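Local coordinates for metallo-beta-lactamase family protein (Staphylococcus aureus, PDB 3R2U) that belongs to the metallo-beta-lactamase superfamily, binds an iron ion, and probably acts as a hydrolase or related enzyme, with a rhodanese-like domain in the same chain, at residues A[30-35]-A[355-360]. Numbering follows the deposited sequence.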
loop_
_atom_site.group_PDB
_atom_site.type_symbol
_atom_site.label_atom_id
_atom_site.label_comp_id
_atom_site.label_asym_id
_atom_site.label_seq_id
_atom_site.Cartn_x
_atom_site.Cartn_y
_atom_site.Cartn_z
ATOM N N PHE A 30 -20.449 -5.207 -1.130
ATOM C CA PHE A 30 -19.032 -5.621 -1.048
ATOM C C PHE A 30 -18.935 -6.904 -1.836
ATOM O O PHE A 30 -19.659 -7.857 -1.551
ATOM C CB PHE A 30 -18.598 -5.882 0.411
ATOM C CG PHE A 30 -18.695 -4.669 1.310
ATOM C CD1 PHE A 30 -19.932 -4.235 1.787
ATOM C CD2 PHE A 30 -17.556 -3.981 1.692
ATOM C CE1 PHE A 30 -20.029 -3.101 2.604
ATOM C CE2 PHE A 30 -17.642 -2.861 2.540
ATOM C CZ PHE A 30 -18.880 -2.424 2.985
ATOM N N TYR A 31 -18.043 -6.950 -2.816
ATOM C CA TYR A 31 -17.923 -8.124 -3.653
ATOM C C TYR A 31 -16.544 -8.701 -3.546
ATOM O O TYR A 31 -15.566 -7.985 -3.723
ATOM C CB TYR A 31 -18.162 -7.767 -5.111
ATOM C CG TYR A 31 -18.457 -8.984 -5.960
ATOM C CD1 TYR A 31 -19.686 -9.638 -5.821
ATOM C CD2 TYR A 31 -17.545 -9.475 -6.891
ATOM C CE1 TYR A 31 -20.004 -10.730 -6.563
ATOM C CE2 TYR A 31 -17.862 -10.609 -7.671
ATOM C CZ TYR A 31 -19.112 -11.218 -7.485
ATOM O OH TYR A 31 -19.512 -12.322 -8.186
ATOM N N ASP A 32 -16.448 -9.982 -3.233
ATOM C CA ASP A 32 -15.135 -10.628 -3.235
ATOM C C ASP A 32 -14.988 -11.330 -4.575
ATOM O O ASP A 32 -15.751 -12.233 -4.903
ATOM C CB ASP A 32 -14.963 -11.617 -2.109
ATOM C CG ASP A 32 -13.582 -12.261 -2.141
ATOM O OD1 ASP A 32 -13.287 -13.036 -3.087
ATOM O OD2 ASP A 32 -12.788 -11.968 -1.241
ATOM N N LYS A 33 -14.016 -10.913 -5.358
ATOM C CA LYS A 33 -13.825 -11.502 -6.687
ATOM C C LYS A 33 -13.462 -13.004 -6.660
ATOM O O LYS A 33 -13.858 -13.766 -7.556
ATOM C CB LYS A 33 -12.763 -10.721 -7.442
ATOM C CG LYS A 33 -11.353 -10.867 -6.835
ATOM C CD LYS A 33 -10.293 -10.196 -7.693
ATOM C CE LYS A 33 -8.897 -10.499 -7.169
ATOM N NZ LYS A 33 -7.849 -9.924 -8.038
ATOM N N HIS A 34 -12.723 -13.450 -5.646
ATOM C CA HIS A 34 -12.320 -14.872 -5.585
ATOM C C HIS A 34 -13.477 -15.772 -5.207
ATOM O O HIS A 34 -13.634 -16.886 -5.742
ATOM C CB HIS A 34 -11.186 -15.068 -4.603
ATOM C CG HIS A 34 -9.931 -14.381 -5.006
ATOM N ND1 HIS A 34 -9.457 -13.261 -4.360
ATOM C CD2 HIS A 34 -9.065 -14.633 -6.019
ATOM C CE1 HIS A 34 -8.329 -12.882 -4.927
ATOM N NE2 HIS A 34 -8.074 -13.693 -5.939
ATOM N N LEU A 35 -14.303 -15.271 -4.301
ATOM C CA LEU A 35 -15.471 -15.996 -3.838
ATOM C C LEU A 35 -16.681 -15.822 -4.757
ATOM O O LEU A 35 -17.607 -16.613 -4.679
ATOM C CB LEU A 35 -15.867 -15.494 -2.438
ATOM C CG LEU A 35 -14.819 -15.541 -1.332
ATOM C CD1 LEU A 35 -15.377 -14.916 -0.035
ATOM C CD2 LEU A 35 -14.346 -16.968 -1.101
ATOM N N LEU A 355 -7.501 -17.892 1.344
ATOM C CA LEU A 355 -7.848 -19.209 1.879
ATOM C C LEU A 355 -8.606 -19.119 3.200
ATOM O O LEU A 355 -9.482 -19.952 3.476
ATOM C CB LEU A 355 -6.622 -20.099 1.993
ATOM C CG LEU A 355 -6.095 -20.547 0.617
ATOM C CD1 LEU A 355 -4.757 -21.293 0.755
ATOM C CD2 LEU A 355 -7.118 -21.420 -0.116
ATOM N N GLN A 356 -8.279 -18.120 4.020
ATOM C CA GLN A 356 -9.016 -17.936 5.261
ATOM C C GLN A 356 -10.477 -17.567 4.942
ATOM O O GLN A 356 -11.378 -17.819 5.743
ATOM C CB GLN A 356 -8.392 -16.877 6.151
ATOM C CG GLN A 356 -6.962 -17.184 6.581
ATOM C CD GLN A 356 -6.508 -16.274 7.699
ATOM O OE1 GLN A 356 -5.860 -15.272 7.462
ATOM N NE2 GLN A 356 -6.900 -16.594 8.911
ATOM N N LEU A 357 -10.713 -16.978 3.779
ATOM C CA LEU A 357 -12.068 -16.639 3.403
ATOM C C LEU A 357 -12.901 -17.893 3.078
ATOM O O LEU A 357 -14.127 -17.829 3.044
ATOM C CB LEU A 357 -12.108 -15.598 2.288
ATOM C CG LEU A 357 -11.415 -14.281 2.657
ATOM C CD1 LEU A 357 -11.675 -13.241 1.592
ATOM C CD2 LEU A 357 -11.839 -13.753 4.044
ATOM N N ILE A 358 -12.245 -19.023 2.842
ATOM C CA ILE A 358 -12.970 -20.298 2.708
ATOM C C ILE A 358 -12.698 -21.183 3.927
ATOM O O ILE A 358 -12.805 -22.406 3.881
ATOM C CB ILE A 358 -12.735 -21.039 1.356
ATOM C CG1 ILE A 358 -11.267 -21.375 1.127
ATOM C CG2 ILE A 358 -13.251 -20.206 0.203
ATOM C CD1 ILE A 358 -11.078 -22.396 -0.003
ATOM N N GLY A 359 -12.365 -20.546 5.045
ATOM C CA GLY A 359 -12.205 -21.252 6.313
ATOM C C GLY A 359 -11.003 -22.141 6.513
ATOM O O GLY A 359 -11.064 -23.115 7.303
ATOM N N TYR A 360 -9.909 -21.832 5.824
ATOM C CA TYR A 360 -8.668 -22.610 5.945
ATOM C C TYR A 360 -7.599 -21.709 6.559
ATOM O O TYR A 360 -7.197 -20.714 5.945
ATOM C CB TYR A 360 -8.213 -23.165 4.586
ATOM C CG TYR A 360 -6.983 -24.019 4.716
ATOM C CD1 TYR A 360 -7.073 -25.369 5.113
ATOM C CD2 TYR A 360 -5.725 -23.482 4.504
ATOM C CE1 TYR A 360 -5.936 -26.141 5.256
ATOM C CE2 TYR A 360 -4.589 -24.244 4.648
ATOM C CZ TYR A 360 -4.693 -25.566 5.038
ATOM O OH TYR A 360 -3.554 -26.318 5.177
#
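Leu35 meets the turn at the C-terminal end of helix 345-356 with both of its methyls. Its CD2 lies 3.7 Å from Ile358 CG2, and its CD1 is 4.1 Å from Leu357 CB. The Leu35 and Leu357 side chains cross at about a right angle. Leu357 reaches back toward the strand end, where its CD1 touches Asp32 OD2 at 3.3 Å. No hydrogen bond joins the two segments.

The two oxygens of Asp32 have different partners. With CG anti to the backbone N (chi1 -180°), OD2 lies against the Leu357 methyl while OD1 accepts from Leu35 N at 2.7 Å. That bond comes from the anti side, 31° out of the carboxylate plane. This is an Asx motif, tying the backbone of Leu35 to the strand end; His34 N makes a second, weak bond to OD1. Across the contact, a Schellman motif closes the helix. Gly359, with positive phi, is its C-prime residue. Tyr360 N reaches Leu355 O, and Gly359 N reaches Gln356 O, each at 3.0 Å.

Leu35 also touches Phe85, and its side chain is about 11 Å from the bound iron. Ile326 of helix 325-329 contacts both His34 and Ile358. The contact packs the metallo-beta-lactamase part, through the end of strand 25-32, against helix 345-356, which links parallel strands 339-342 and 363-367.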